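Local structure of putative alpha/beta hydrolase (Desulfitobacterium hafniense, 4RPC) at residues A30-W34 against P171-E175; E57-A61 against Y174-T178; G94-S100 against L117-Y123; A134-D139 against R179-L183; E167-L172 against H241-K247. The protein probably acts as a serine hydrolase of the alpha/beta-hydrolase fold, although its natural substrate remains undefined. All coordinates share one frame; numbering follows the deposited sequence.

Interaction 1. Residues A30-W34 against P171-E175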
# COMPACT_ATOMS: atom_id res chain seq x y z
N ALA A 30 -4.58 -2.83 -3.84
CA ALA A 30 -5.53 -3.39 -4.79
C ALA A 30 -6.73 -4.00 -4.08
O ALA A 30 -6.59 -4.80 -3.19
CB ALA A 30 -4.85 -4.47 -5.63
N GLY A 31 -7.92 -3.64 -4.54
CA GLY A 31 -9.18 -4.12 -3.98
C GLY A 31 -9.68 -3.36 -2.78
O GLY A 31 -10.79 -3.63 -2.35
N PHE A 32 -8.89 -2.45 -2.23
CA PHE A 32 -9.25 -1.74 -0.98
C PHE A 32 -9.97 -0.47 -1.35
O PHE A 32 -10.18 -0.21 -2.54
CB PHE A 32 -8.01 -1.45 -0.13
CG PHE A 32 -7.30 -2.68 0.37
CD1 PHE A 32 -7.80 -3.95 0.15
CD2 PHE A 32 -6.17 -2.55 1.19
CE1 PHE A 32 -7.17 -5.07 0.71
CE2 PHE A 32 -5.53 -3.66 1.71
CZ PHE A 32 -6.03 -4.91 1.46
N TYR A 33 -10.34 0.33 -0.35
CA TYR A 33 -11.02 1.57 -0.57
C TYR A 33 -10.44 2.62 0.33
O TYR A 33 -10.22 2.36 1.49
CB TYR A 33 -12.51 1.39 -0.27
CG TYR A 33 -13.39 2.55 -0.68
CD1 TYR A 33 -13.26 3.11 -1.95
CD2 TYR A 33 -14.38 3.04 0.17
CE1 TYR A 33 -14.07 4.15 -2.37
CE2 TYR A 33 -15.20 4.09 -0.23
CZ TYR A 33 -15.04 4.66 -1.51
OH TYR A 33 -15.80 5.72 -1.95
N TRP A 34 -10.23 3.82 -0.18
CA TRP A 34 -9.59 4.88 0.56
C TRP A 34 -10.27 5.17 1.90
O TRP A 34 -9.58 5.41 2.88
CB TRP A 34 -9.55 6.17 -0.26
CG TRP A 34 -10.87 6.90 -0.33
CD1 TRP A 34 -11.86 6.70 -1.21
CD2 TRP A 34 -11.32 7.95 0.55
NE1 TRP A 34 -12.91 7.54 -0.95
CE2 TRP A 34 -12.59 8.33 0.12
CE3 TRP A 34 -10.75 8.59 1.66
CZ2 TRP A 34 -13.34 9.35 0.76
CZ3 TRP A 34 -11.51 9.61 2.31
CH2 TRP A 34 -12.78 9.97 1.85
N PRO A 171 -13.02 -7.13 5.75
CA PRO A 171 -13.38 -5.74 5.97
C PRO A 171 -12.63 -4.70 5.11
O PRO A 171 -13.06 -3.54 5.10
CB PRO A 171 -12.99 -5.47 7.45
CG PRO A 171 -12.70 -6.78 8.07
CD PRO A 171 -12.56 -7.81 6.98
N LEU A 172 -11.48 -5.07 4.51
CA LEU A 172 -10.73 -4.15 3.70
C LEU A 172 -11.09 -4.17 2.23
O LEU A 172 -10.72 -3.27 1.51
CB LEU A 172 -9.22 -4.43 3.78
CG LEU A 172 -8.62 -4.20 5.16
CD1 LEU A 172 -7.18 -4.70 5.20
CD2 LEU A 172 -8.71 -2.73 5.50
N ILE A 173 -11.77 -5.20 1.78
CA ILE A 173 -12.14 -5.29 0.37
C ILE A 173 -13.27 -4.32 0.09
O ILE A 173 -14.27 -4.30 0.77
CB ILE A 173 -12.62 -6.67 0.01
CG1 ILE A 173 -11.58 -7.73 0.38
CG2 ILE A 173 -12.98 -6.70 -1.46
CD1 ILE A 173 -10.21 -7.57 -0.28
N TYR A 174 -13.12 -3.50 -0.92
CA TYR A 174 -14.10 -2.48 -1.22
C TYR A 174 -15.35 -3.21 -1.65
O TYR A 174 -15.33 -4.05 -2.55
CB TYR A 174 -13.57 -1.48 -2.29
CG TYR A 174 -14.57 -0.46 -2.80
CD1 TYR A 174 -15.41 0.23 -1.96
CD2 TYR A 174 -14.65 -0.18 -4.17
CE1 TYR A 174 -16.34 1.14 -2.45
CE2 TYR A 174 -15.56 0.71 -4.68
CZ TYR A 174 -16.37 1.38 -3.83
OH TYR A 174 -17.21 2.28 -4.40
N GLU A 175 -16.45 -2.90 -1.01
CA GLU A 175 -17.64 -3.71 -1.22
C GLU A 175 -18.24 -3.53 -2.63
O GLU A 175 -18.95 -4.40 -3.08
CB GLU A 175 -18.65 -3.50 -0.09
CG GLU A 175 -19.31 -2.16 -0.11
CD GLU A 175 -20.34 -2.01 1.01
OE1 GLU A 175 -20.32 -2.79 2.01
OE2 GLU A 175 -21.17 -1.10 0.88
O HOH W 1 -10.12 -0.69 2.40
O HOH W 2 -17.39 5.75 -4.22
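The ring of Tyr33 lies between two aromatic neighbours: Tyr174 covers one face, with CE1 over the ring centre, while CD1 of Trp34 lies toward the rim of the opposite face. Tyr33 and Tyr174 form an offset stack, their centroids 4.0 Å apart and their planes inclined by only 16°. In both residues CG stands anti to the backbone N (chi1 -170° in Tyr33), a torsion that carries each ring out over the other so that their faces meet. The hydroxyls at their far ends share a water, which lies 2.8 Å from Tyr33 OH and is bound only weakly by Tyr174 OH. Over one face of Phe32 sits CB of Leu172, 3.9 Å from the ring centroid in a CH-pi contact, and CD1 of Ile173 meets the ring edge, 4.1 Å from Phe32 CE1. The backbones are also joined directly: Tyr174 N donates to Gly31 O at 2.7 Å in an almost straight bond (173° at the hydrogen). A second water accepts from Tyr33 N (2.9 Å) and donates to Leu172 O (2.8 Å), and Phe32 CA adds a C-H...O contact to the same carbonyl. The loop after strand 23-27, which in relatives often supplies part of the oxyanion hole, is thus fastened to the segment leading from helix 165-169 to helix 179-191. A straight backbone bond and a water bridge join the loops while aromatic packing covers them; buried Gly31 is satisfied at O by Tyr174 N and at N by His59 NE2.

Interaction 2. Residues E57-A61 against Y174-T178; sequences EGHTA and YEHIT
Gly58 O accepts from two donors: a water donates to it at 2.8 Å, and Thr60 N reaches it weakly as His59 turns through an inverse gamma turn. The same water accepts from Thr178 N at 3.0 Å and so carries the contact across, at the residue that N-caps helix 179-191. The flat face of the His59 imidazole takes the apolar contact. Ile177 lays CD1 over the middle of it, 3.8 Å from the ring centroid and 12° off the normal, a CH-pi contact reached with Ile177 CG1 anti to its own N (chi1 -170°). Within the ring plane, ND1 donates to Glu57 O at 2.8 Å; the donor stands above that carbonyl's plane. NE2 is hydrogen-bonded to Gly31 N, an arrangement consistent with a neutral imidazole protonated at ND1. Farther out, Tyr174 ends against the chain at Ala61: its OH comes within 2.9 Å of Ala61 N, at an angle too poor for a hydrogen bond, and 3.5 Å of Ala61 CB, while Thr60 O lies in the plane of its ring at the edge. Bonds at both nitrogens hold the His59 ring, so its face can pack on Ile177, linking the loop after strand 50-54 to the approach of helix 179-191.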
# COMPACT_ATOMS: atom_id res chain seq x y z
N GLU A 57 -6.91 4.10 -9.27
CA GLU A 57 -7.82 4.04 -10.41
C GLU A 57 -8.81 2.91 -10.31
O GLU A 57 -8.48 1.79 -9.97
CB GLU A 57 -7.05 3.95 -11.73
CG GLU A 57 -6.32 5.25 -12.08
CD GLU A 57 -4.94 5.40 -11.41
OE1 GLU A 57 -4.57 4.55 -10.58
OE2 GLU A 57 -4.19 6.36 -11.77
N GLY A 58 -10.05 3.24 -10.65
CA GLY A 58 -11.18 2.30 -10.61
C GLY A 58 -11.71 1.88 -9.23
O GLY A 58 -12.69 1.13 -9.18
N HIS A 59 -11.10 2.37 -8.12
CA HIS A 59 -11.55 2.01 -6.80
C HIS A 59 -12.56 3.03 -6.22
O HIS A 59 -12.32 3.73 -5.20
CB HIS A 59 -10.34 1.84 -5.91
CG HIS A 59 -9.55 0.61 -6.27
ND1 HIS A 59 -9.01 0.44 -7.53
CD2 HIS A 59 -9.25 -0.50 -5.57
CE1 HIS A 59 -8.45 -0.75 -7.60
NE2 HIS A 59 -8.55 -1.33 -6.42
N THR A 60 -13.71 3.05 -6.87
CA THR A 60 -14.73 4.04 -6.63
C THR A 60 -16.04 3.41 -7.15
O THR A 60 -16.02 2.33 -7.84
CB THR A 60 -14.31 5.36 -7.32
OG1 THR A 60 -15.16 6.42 -6.91
CG2 THR A 60 -14.33 5.28 -8.84
N ALA A 61 -17.15 4.00 -6.79
CA ALA A 61 -18.44 3.40 -7.11
C ALA A 61 -18.73 3.43 -8.62
O ALA A 61 -19.27 2.45 -9.15
CB ALA A 61 -19.55 4.05 -6.31
N TYR A 174 -13.12 -3.50 -0.92
CA TYR A 174 -14.10 -2.48 -1.22
C TYR A 174 -15.35 -3.21 -1.65
O TYR A 174 -15.33 -4.05 -2.55
CB TYR A 174 -13.57 -1.48 -2.29
CG TYR A 174 -14.57 -0.46 -2.80
CD1 TYR A 174 -15.41 0.23 -1.96
CD2 TYR A 174 -14.65 -0.18 -4.17
CE1 TYR A 174 -16.34 1.14 -2.45
CE2 TYR A 174 -15.56 0.71 -4.68
CZ TYR A 174 -16.37 1.38 -3.83
OH TYR A 174 -17.21 2.28 -4.40
N GLU A 175 -16.45 -2.90 -1.01
CA GLU A 175 -17.64 -3.71 -1.22
C GLU A 175 -18.24 -3.53 -2.63
O GLU A 175 -18.95 -4.40 -3.08
CB GLU A 175 -18.65 -3.50 -0.09
CG GLU A 175 -19.31 -2.16 -0.11
CD GLU A 175 -20.34 -2.01 1.01
OE1 GLU A 175 -20.32 -2.79 2.01
OE2 GLU A 175 -21.17 -1.10 0.88
N HIS A 176 -17.91 -2.45 -3.33
CA HIS A 176 -18.41 -2.22 -4.69
C HIS A 176 -17.36 -2.30 -5.78
O HIS A 176 -17.55 -1.77 -6.88
CB HIS A 176 -19.11 -0.87 -4.78
CG HIS A 176 -20.31 -0.78 -3.91
ND1 HIS A 176 -21.33 -1.72 -3.95
CD2 HIS A 176 -20.68 0.14 -2.98
CE1 HIS A 176 -22.26 -1.39 -3.07
NE2 HIS A 176 -21.88 -0.26 -2.48
N ILE A 177 -16.24 -2.94 -5.46
CA ILE A 177 -15.19 -3.08 -6.42
C ILE A 177 -15.71 -4.00 -7.58
O ILE A 177 -16.55 -4.88 -7.37
CB ILE A 177 -13.90 -3.58 -5.81
CG1 ILE A 177 -12.72 -3.47 -6.79
CG2 ILE A 177 -14.02 -5.01 -5.38
CD1 ILE A 177 -12.27 -2.04 -7.04
N THR A 178 -15.29 -3.67 -8.79
CA THR A 178 -15.54 -4.54 -9.92
C THR A 178 -14.34 -5.37 -10.21
O THR A 178 -13.21 -4.96 -9.95
CB THR A 178 -15.90 -3.75 -11.17
OG1 THR A 178 -14.80 -2.93 -11.59
CG2 THR A 178 -17.10 -2.95 -10.89
O HOH W 3 -14.54 -0.91 -9.56
O HOH W 4 -17.05 -0.03 -8.69

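Interaction 3. Residues G94-S100 against L117-Y123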
# COMPACT_ATOMS: atom_id res chain seq x y z
N GLY A 94 2.14 3.01 2.58
CA GLY A 94 1.47 2.32 1.53
C GLY A 94 1.35 0.88 1.86
O GLY A 94 2.30 0.25 2.36
N VAL A 95 0.15 0.35 1.63
CA VAL A 95 -0.09 -1.04 1.91
C VAL A 95 -0.25 -1.76 0.60
O VAL A 95 -1.00 -1.34 -0.27
CB VAL A 95 -1.32 -1.27 2.85
CG1 VAL A 95 -2.60 -0.75 2.23
CG2 VAL A 95 -1.46 -2.77 3.18
N SER A 96 0.52 -2.84 0.47
CA SER A 96 0.48 -3.73 -0.67
C SER A 96 0.85 -3.00 -1.94
O SER A 96 1.93 -2.39 -2.00
CB SER A 96 -0.93 -4.39 -0.73
OG SER A 96 -0.85 -5.67 -1.37
N LEU A 97 0.02 -3.04 -2.97
CA LEU A 97 0.29 -2.23 -4.14
C LEU A 97 0.62 -0.78 -3.78
O LEU A 97 1.41 -0.14 -4.46
CB LEU A 97 -0.91 -2.19 -5.02
CG LEU A 97 -0.83 -1.34 -6.28
CD1 LEU A 97 0.35 -1.71 -7.13
CD2 LEU A 97 -2.16 -1.53 -7.03
N GLY A 98 -0.02 -0.28 -2.74
CA GLY A 98 0.17 1.08 -2.37
C GLY A 98 1.62 1.32 -1.95
O GLY A 98 2.08 2.44 -2.05
N ALA A 99 2.33 0.28 -1.49
CA ALA A 99 3.74 0.44 -1.12
C ALA A 99 4.59 0.60 -2.38
O ALA A 99 5.64 1.22 -2.36
CB ALA A 99 4.23 -0.77 -0.34
N SER A 100 4.16 -0.02 -3.48
CA SER A 100 4.89 0.09 -4.74
C SER A 100 4.69 1.47 -5.29
O SER A 100 5.63 2.05 -5.78
CB SER A 100 4.42 -0.94 -5.78
OG SER A 100 4.67 -2.20 -5.31
N LEU A 117 6.90 4.31 4.61
CA LEU A 117 6.51 3.19 5.46
C LEU A 117 5.85 2.18 4.57
O LEU A 117 4.75 2.44 4.02
CB LEU A 117 5.52 3.62 6.51
CG LEU A 117 6.04 4.32 7.75
CD1 LEU A 117 6.58 5.68 7.41
CD2 LEU A 117 4.99 4.37 8.86
N LEU A 118 6.46 1.03 4.45
CA LEU A 118 6.04 0.09 3.46
C LEU A 118 5.54 -1.14 4.13
O LEU A 118 6.29 -1.82 4.82
CB LEU A 118 7.21 -0.23 2.52
CG LEU A 118 7.88 0.97 1.92
CD1 LEU A 118 9.14 0.58 1.14
CD2 LEU A 118 6.90 1.73 1.01
N ASP A 119 4.24 -1.41 3.94
CA ASP A 119 3.59 -2.52 4.62
C ASP A 119 3.20 -3.52 3.55
O ASP A 119 2.35 -3.20 2.72
CB ASP A 119 2.36 -1.94 5.40
CG ASP A 119 1.73 -2.91 6.47
OD1 ASP A 119 2.07 -4.13 6.54
OD2 ASP A 119 0.84 -2.42 7.27
N GLY A 120 3.79 -4.73 3.55
CA GLY A 120 3.41 -5.80 2.61
C GLY A 120 3.62 -5.52 1.14
O GLY A 120 2.85 -5.97 0.27
N GLY A 121 4.72 -4.86 0.85
CA GLY A 121 5.13 -4.57 -0.50
C GLY A 121 5.70 -5.79 -1.15
O GLY A 121 6.28 -6.65 -0.46
N GLN A 122 5.50 -5.87 -2.46
CA GLN A 122 5.89 -6.99 -3.29
C GLN A 122 6.46 -6.30 -4.53
O GLN A 122 5.79 -5.49 -5.11
CB GLN A 122 4.65 -7.90 -3.59
CG GLN A 122 3.48 -7.34 -4.49
CD GLN A 122 2.31 -6.49 -3.79
OE1 GLN A 122 1.68 -5.60 -4.45
NE2 GLN A 122 2.01 -6.77 -2.48
N TYR A 123 7.73 -6.52 -4.87
CA TYR A 123 8.39 -5.69 -5.90
C TYR A 123 9.16 -6.47 -6.96
O TYR A 123 9.98 -5.91 -7.70
CB TYR A 123 9.35 -4.68 -5.27
CG TYR A 123 8.83 -4.01 -4.03
CD1 TYR A 123 8.08 -2.80 -4.10
CD2 TYR A 123 9.09 -4.55 -2.79
CE1 TYR A 123 7.61 -2.17 -2.95
CE2 TYR A 123 8.58 -3.94 -1.65
CZ TYR A 123 7.86 -2.74 -1.74
OH TYR A 123 7.41 -2.17 -0.57
O HOH W 5 3.94 -3.50 -3.36
O HOH W 6 4.27 -4.09 -6.95
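From CB, Gln122 first sends CG between its backbone N and carbonyl carbon (chi1 67°) and then bends again at chi2, a folded path that brings the amide to Ser96 and Leu97. CD comes within 4.1 Å of Ser96 OG; OE1 lies beside Leu97 N without making a hydrogen bond; NE2 donates to Ser96 OG at 3.3 Å, the hydroxyl lying close to the amide plane. Nearer the backbone, one water donates to Ser96 O (2.7 Å) and accepts from Gln122 N (3.0 Å), joining the two turns.

Elsewhere in the contact, Ala99 CB packs against Leu118 CD2 (3.9 Å) and Tyr123 OH (3.5 Å), while Ala99 O lies in the plane of the tyrosine ring at its edge. The strands themselves run parallel, with Gly94 N bonded to Leu117 O, Asp119 N to Gly94 O, and Ser96 N to Asp119 O at 2.9 Å. The last bond extends the pairing into the turn. The carboxylate of Asp119 has its partner elsewhere, in Tyr93 OH.

Ser96 has a strained backbone (phi 62°, psi -125°) in a Gly-x-Ser-x-Gly sequence. The turn it makes, within the beta-alpha-beta unit of strand 88-95, helix 97-108 and strand 112-119, fits the nucleophile elbow of alpha/beta hydrolases, with Ser96 as the probable nucleophile beside His241.

Interaction 4. Residues A134-D139 against R179-L183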
# COMPACT_ATOMS: atom_id res chain seq x y z
N ALA A 134 -2.43 -12.47 -11.32
CA ALA A 134 -3.50 -11.46 -11.11
C ALA A 134 -4.92 -12.04 -11.10
O ALA A 134 -5.76 -11.63 -10.28
CB ALA A 134 -3.40 -10.32 -12.09
N ASN A 135 -5.19 -12.97 -12.03
CA ASN A 135 -6.45 -13.61 -12.11
C ASN A 135 -6.80 -14.46 -10.91
O ASN A 135 -7.95 -14.41 -10.44
CB ASN A 135 -6.56 -14.41 -13.39
CG ASN A 135 -6.92 -13.53 -14.59
OD1 ASN A 135 -8.02 -13.03 -14.68
ND2 ASN A 135 -5.97 -13.28 -15.45
N ILE A 136 -5.82 -15.17 -10.35
CA ILE A 136 -6.06 -15.92 -9.13
C ILE A 136 -6.36 -15.00 -7.96
O ILE A 136 -7.34 -15.19 -7.23
CB ILE A 136 -4.92 -16.87 -8.83
CG1 ILE A 136 -5.02 -18.06 -9.78
CG2 ILE A 136 -4.95 -17.35 -7.37
CD1 ILE A 136 -3.74 -18.82 -9.89
N MSE A 137 -5.53 -14.00 -7.77
CA MSE A 137 -5.69 -13.15 -6.65
C MSE A 137 -6.97 -12.35 -6.78
O MSE A 137 -7.64 -12.11 -5.78
CB MSE A 137 -4.48 -12.25 -6.57
CG MSE A 137 -3.25 -13.07 -6.19
SE MSE A 137 -3.45 -13.98 -4.43
CE MSE A 137 -4.26 -12.42 -3.52
N ALA A 138 -7.33 -11.92 -8.00
CA ALA A 138 -8.59 -11.23 -8.20
C ALA A 138 -9.76 -12.06 -7.71
O ALA A 138 -10.61 -11.56 -6.94
CB ALA A 138 -8.81 -10.82 -9.67
N ASP A 139 -9.83 -13.31 -8.16
CA ASP A 139 -10.90 -14.19 -7.75
C ASP A 139 -10.89 -14.44 -6.24
O ASP A 139 -11.96 -14.46 -5.63
CB ASP A 139 -10.84 -15.54 -8.45
CG ASP A 139 -10.97 -15.42 -9.94
OD1 ASP A 139 -11.46 -14.36 -10.42
OD2 ASP A 139 -10.57 -16.38 -10.66
N ARG A 179 -14.57 -6.53 -10.76
CA ARG A 179 -13.48 -7.41 -11.06
C ARG A 179 -12.48 -6.76 -12.04
O ARG A 179 -11.23 -6.83 -11.80
CB ARG A 179 -13.94 -8.79 -11.53
CG ARG A 179 -12.74 -9.70 -11.84
CD ARG A 179 -13.14 -11.13 -12.11
NE ARG A 179 -12.01 -12.06 -12.09
CZ ARG A 179 -11.12 -12.19 -13.07
NH1 ARG A 179 -11.13 -11.41 -14.14
NH2 ARG A 179 -10.14 -13.07 -12.92
N GLU A 180 -12.98 -6.05 -13.05
CA GLU A 180 -12.02 -5.44 -13.99
C GLU A 180 -11.12 -4.49 -13.27
O GLU A 180 -9.96 -4.45 -13.55
CB GLU A 180 -12.68 -4.67 -15.13
CG GLU A 180 -12.92 -5.39 -16.46
CD GLU A 180 -11.80 -6.25 -17.03
OE1 GLU A 180 -10.91 -5.71 -17.73
OE2 GLU A 180 -11.86 -7.49 -16.81
N ALA A 181 -11.65 -3.69 -12.34
CA ALA A 181 -10.83 -2.67 -11.69
C ALA A 181 -9.77 -3.31 -10.82
O ALA A 181 -8.60 -2.92 -10.80
CB ALA A 181 -11.72 -1.74 -10.87
N LEU A 182 -10.19 -4.33 -10.13
CA LEU A 182 -9.31 -5.09 -9.24
C LEU A 182 -8.24 -5.77 -10.02
O LEU A 182 -7.07 -5.70 -9.66
CB LEU A 182 -10.13 -6.15 -8.51
CG LEU A 182 -9.45 -7.20 -7.66
CD1 LEU A 182 -8.68 -6.45 -6.62
CD2 LEU A 182 -10.46 -8.11 -6.98
N LEU A 183 -8.66 -6.43 -11.11
CA LEU A 183 -7.73 -7.11 -11.95
C LEU A 183 -6.64 -6.17 -12.51
O LEU A 183 -5.47 -6.50 -12.49
CB LEU A 183 -8.48 -7.85 -13.09
CG LEU A 183 -7.65 -8.64 -14.05
CD1 LEU A 183 -7.12 -9.86 -13.39
CD2 LEU A 183 -8.49 -9.08 -15.23
O HOH W 7 -9.64 -12.11 -16.64
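Arg179 spreads its guanidinium above the methyl of Ala138, with CB of the alanine 4.2 Å from NH2, and uses its edge for polar bonds. The chain is extended from CG to NE, which carries the group across to the neighbouring helix. There NE and NH2 grip Asp139 side-on, both through a single oxygen: NE is 2.9 Å from Asp139 OD1 and meets it nearly along the C-O axis, whereas NH2, at 3.1 Å from Asp139 OD1, arrives from above the carboxylate plane, with the two planes 39° apart. NH2 also donates to Asn135 OD1 at 2.8 Å, on a lone pair in the carbonyl plane, and here amide and guanidinium are nearly coplanar (18°). A water donating to Asn135 OD1 and accepting from Arg179 NH1 closes a small ring, and Asn135 ND2 is engaged by Glu131.

Helices 130-145 and 179-191 belong to the insertion between strands 112-119 and 204-210, where alpha/beta hydrolases commonly carry their cap; the axes of the two short segments approach to 9.5 Å at an angle of 129°. Ala134 and Ala138 face the second helix. Leu183 brings CD1 to both, 4.0 Å from Ala134 CB and 4.2 Å from Ala138 CB, and the same methyl touches Asn135 OD1. Leu182 lays CD2 against the backbone of Ala138, 3.5 Å from Ala138 O, and continues onto Phe141 and Leu142 farther along that helix.

Interaction 5. Residues E167-L172 against H241-K247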
# COMPACT_ATOMS: atom_id res chain seq x y z
N GLU A 167 -11.91 -12.98 8.36
CA GLU A 167 -12.13 -11.99 9.43
C GLU A 167 -11.19 -10.81 9.24
O GLU A 167 -11.60 -9.69 9.42
CB GLU A 167 -11.99 -12.62 10.82
CG GLU A 167 -10.60 -12.49 11.40
CD GLU A 167 -10.57 -12.69 12.91
OE1 GLU A 167 -10.78 -13.84 13.38
OE2 GLU A 167 -10.33 -11.69 13.62
N VAL A 168 -9.96 -11.04 8.82
CA VAL A 168 -8.98 -9.96 8.66
C VAL A 168 -9.09 -9.11 7.38
O VAL A 168 -8.95 -7.90 7.44
CB VAL A 168 -7.55 -10.51 8.71
CG1 VAL A 168 -6.54 -9.41 8.46
CG2 VAL A 168 -7.25 -11.13 10.07
N LEU A 169 -9.31 -9.75 6.24
CA LEU A 169 -9.23 -9.08 4.95
C LEU A 169 -10.59 -8.63 4.43
O LEU A 169 -10.70 -7.63 3.74
CB LEU A 169 -8.59 -10.04 3.89
CG LEU A 169 -7.09 -10.32 4.05
CD1 LEU A 169 -6.51 -11.27 3.02
CD2 LEU A 169 -6.27 -9.03 4.05
N GLN A 170 -11.62 -9.37 4.75
CA GLN A 170 -12.93 -9.06 4.22
C GLN A 170 -13.33 -7.63 4.54
O GLN A 170 -13.91 -6.97 3.69
CB GLN A 170 -13.96 -10.07 4.72
CG GLN A 170 -15.29 -9.97 4.01
CD GLN A 170 -16.37 -10.87 4.61
OE1 GLN A 170 -16.23 -11.43 5.67
NE2 GLN A 170 -17.43 -10.98 3.92
N PRO A 171 -13.02 -7.13 5.75
CA PRO A 171 -13.38 -5.74 5.97
C PRO A 171 -12.63 -4.70 5.11
O PRO A 171 -13.06 -3.54 5.10
CB PRO A 171 -12.99 -5.47 7.45
CG PRO A 171 -12.70 -6.78 8.07
CD PRO A 171 -12.56 -7.81 6.98
N LEU A 172 -11.48 -5.07 4.51
CA LEU A 172 -10.73 -4.15 3.70
C LEU A 172 -11.09 -4.17 2.23
O LEU A 172 -10.72 -3.27 1.51
CB LEU A 172 -9.22 -4.43 3.78
CG LEU A 172 -8.62 -4.20 5.16
CD1 LEU A 172 -7.18 -4.70 5.20
CD2 LEU A 172 -8.71 -2.73 5.50
N HIS A 241 -0.63 -10.58 6.40
CA HIS A 241 -0.64 -9.49 5.42
C HIS A 241 -1.77 -8.53 5.72
O HIS A 241 -2.93 -8.91 5.76
CB HIS A 241 -0.85 -10.08 4.03
CG HIS A 241 -0.72 -9.10 2.91
ND1 HIS A 241 0.49 -8.73 2.38
CD2 HIS A 241 -1.66 -8.46 2.17
CE1 HIS A 241 0.31 -7.91 1.36
NE2 HIS A 241 -0.99 -7.73 1.22
N ALA A 242 -1.40 -7.28 5.98
CA ALA A 242 -2.36 -6.22 6.30
C ALA A 242 -3.20 -6.42 7.57
O ALA A 242 -4.19 -5.72 7.74
CB ALA A 242 -3.28 -6.00 5.08
N GLU A 243 -2.84 -7.38 8.45
CA GLU A 243 -3.61 -7.64 9.70
C GLU A 243 -3.53 -6.45 10.71
O GLU A 243 -4.56 -6.07 11.34
CB GLU A 243 -3.12 -8.93 10.37
CG GLU A 243 -3.99 -9.36 11.53
CD GLU A 243 -3.81 -10.80 11.97
OE1 GLU A 243 -2.87 -11.51 11.48
OE2 GLU A 243 -4.62 -11.23 12.86
N VAL A 244 -2.36 -5.85 10.83
CA VAL A 244 -2.22 -4.68 11.69
C VAL A 244 -3.10 -3.54 11.18
O VAL A 244 -3.73 -2.83 11.96
CB VAL A 244 -0.76 -4.17 11.74
CG1 VAL A 244 -0.66 -3.00 12.71
CG2 VAL A 244 0.19 -5.26 12.26
N LEU A 245 -3.17 -3.36 9.86
CA LEU A 245 -4.02 -2.31 9.30
C LEU A 245 -5.48 -2.61 9.54
O LEU A 245 -6.29 -1.72 9.83
CB LEU A 245 -3.74 -2.21 7.78
CG LEU A 245 -4.50 -1.15 7.04
CD1 LEU A 245 -4.20 0.22 7.63
CD2 LEU A 245 -4.11 -1.21 5.54
N SER A 246 -5.84 -3.87 9.39
CA SER A 246 -7.24 -4.24 9.46
C SER A 246 -7.76 -4.06 10.89
O SER A 246 -8.64 -3.24 11.12
CB SER A 246 -7.46 -5.66 9.01
OG SER A 246 -8.82 -5.98 8.99
N LYS A 247 -7.11 -4.73 11.83
CA LYS A 247 -7.60 -4.82 13.20
C LYS A 247 -6.92 -3.92 14.27
O LYS A 247 -7.56 -3.68 15.31
CB LYS A 247 -7.54 -6.27 13.59
CG LYS A 247 -8.35 -7.14 12.63
CD LYS A 247 -8.31 -8.61 13.00
CE LYS A 247 -9.11 -8.89 14.27
NZ LYS A 247 -8.46 -9.98 15.04
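Charge pairing occupies the outer edge of the contact, where Lys247 NZ donates to Glu167 OE2 at 2.9 Å, head-on to the oxygen. The two side chains meet at about a right angle, the lysine chain being bent at chi3 and chi4 to bring its ammonium round. A second carboxylate is not far away, Glu243 OE2 lying 5.8 Å from Glu167 OE2, and the positive lysine may ease that proximity; Glu243 OE1 itself accepts from Gly240 N.

Hydrogen bonding between the segments is further represented by Ser246, whose hydroxyl donates to Val168 O. OG stands anti to the backbone N (chi1 -176°), and this torsion brings it to the carbonyl of Val168. The modelled bond is very short, so its exact length is doubtful.

Apolar packing lies between these polar points. Val168 presents both branches: CG1 rests 3.6 Å from Glu243 CA, and CG2 meets the carboxylate arm, which the valine crosses at about a right angle, 3.8 Å from Glu243 OE2. Leu169 CD2 reaches His241 O at 3.8 Å. Leu172 CD1 nestles between Ser246 CB (3.9 Å) and Ala242 CB (4.1 Å), Ala242 being the N-cap residue of helix 243-247.

What this packing borders is the loop that follows strand 232-236. His241 hydrogen-bonds through ND1 to Glu213 and weakly through NE2 to Ser96, an arrangement consistent with the Ser-His-acid catalytic triad of alpha/beta hydrolases, with its histidine on the customary loop after the last strand.

How the interactions relate
From the N terminus, the loop after strand 23-27 opens interaction 1 and the loop after strand 50-54 opens interaction 2; both close on the segment before helix 179-191, sharing Tyr174 and Glu175. Interaction 3, a compact closure between adjacent parallel strands of the sheet, is nested inside both. Interaction 4 opens later, on helix 130-145, and crosses interactions 1 and 2 by closing at 179-183. Interaction 5 starts on residues shared with the end of interaction 1, crosses interactions 2 and 4, and closes near the C terminus. Interactions 1, 2 and 5 tie the helical insertion to loops around the sheet, while interaction 4 holds two of its helices together.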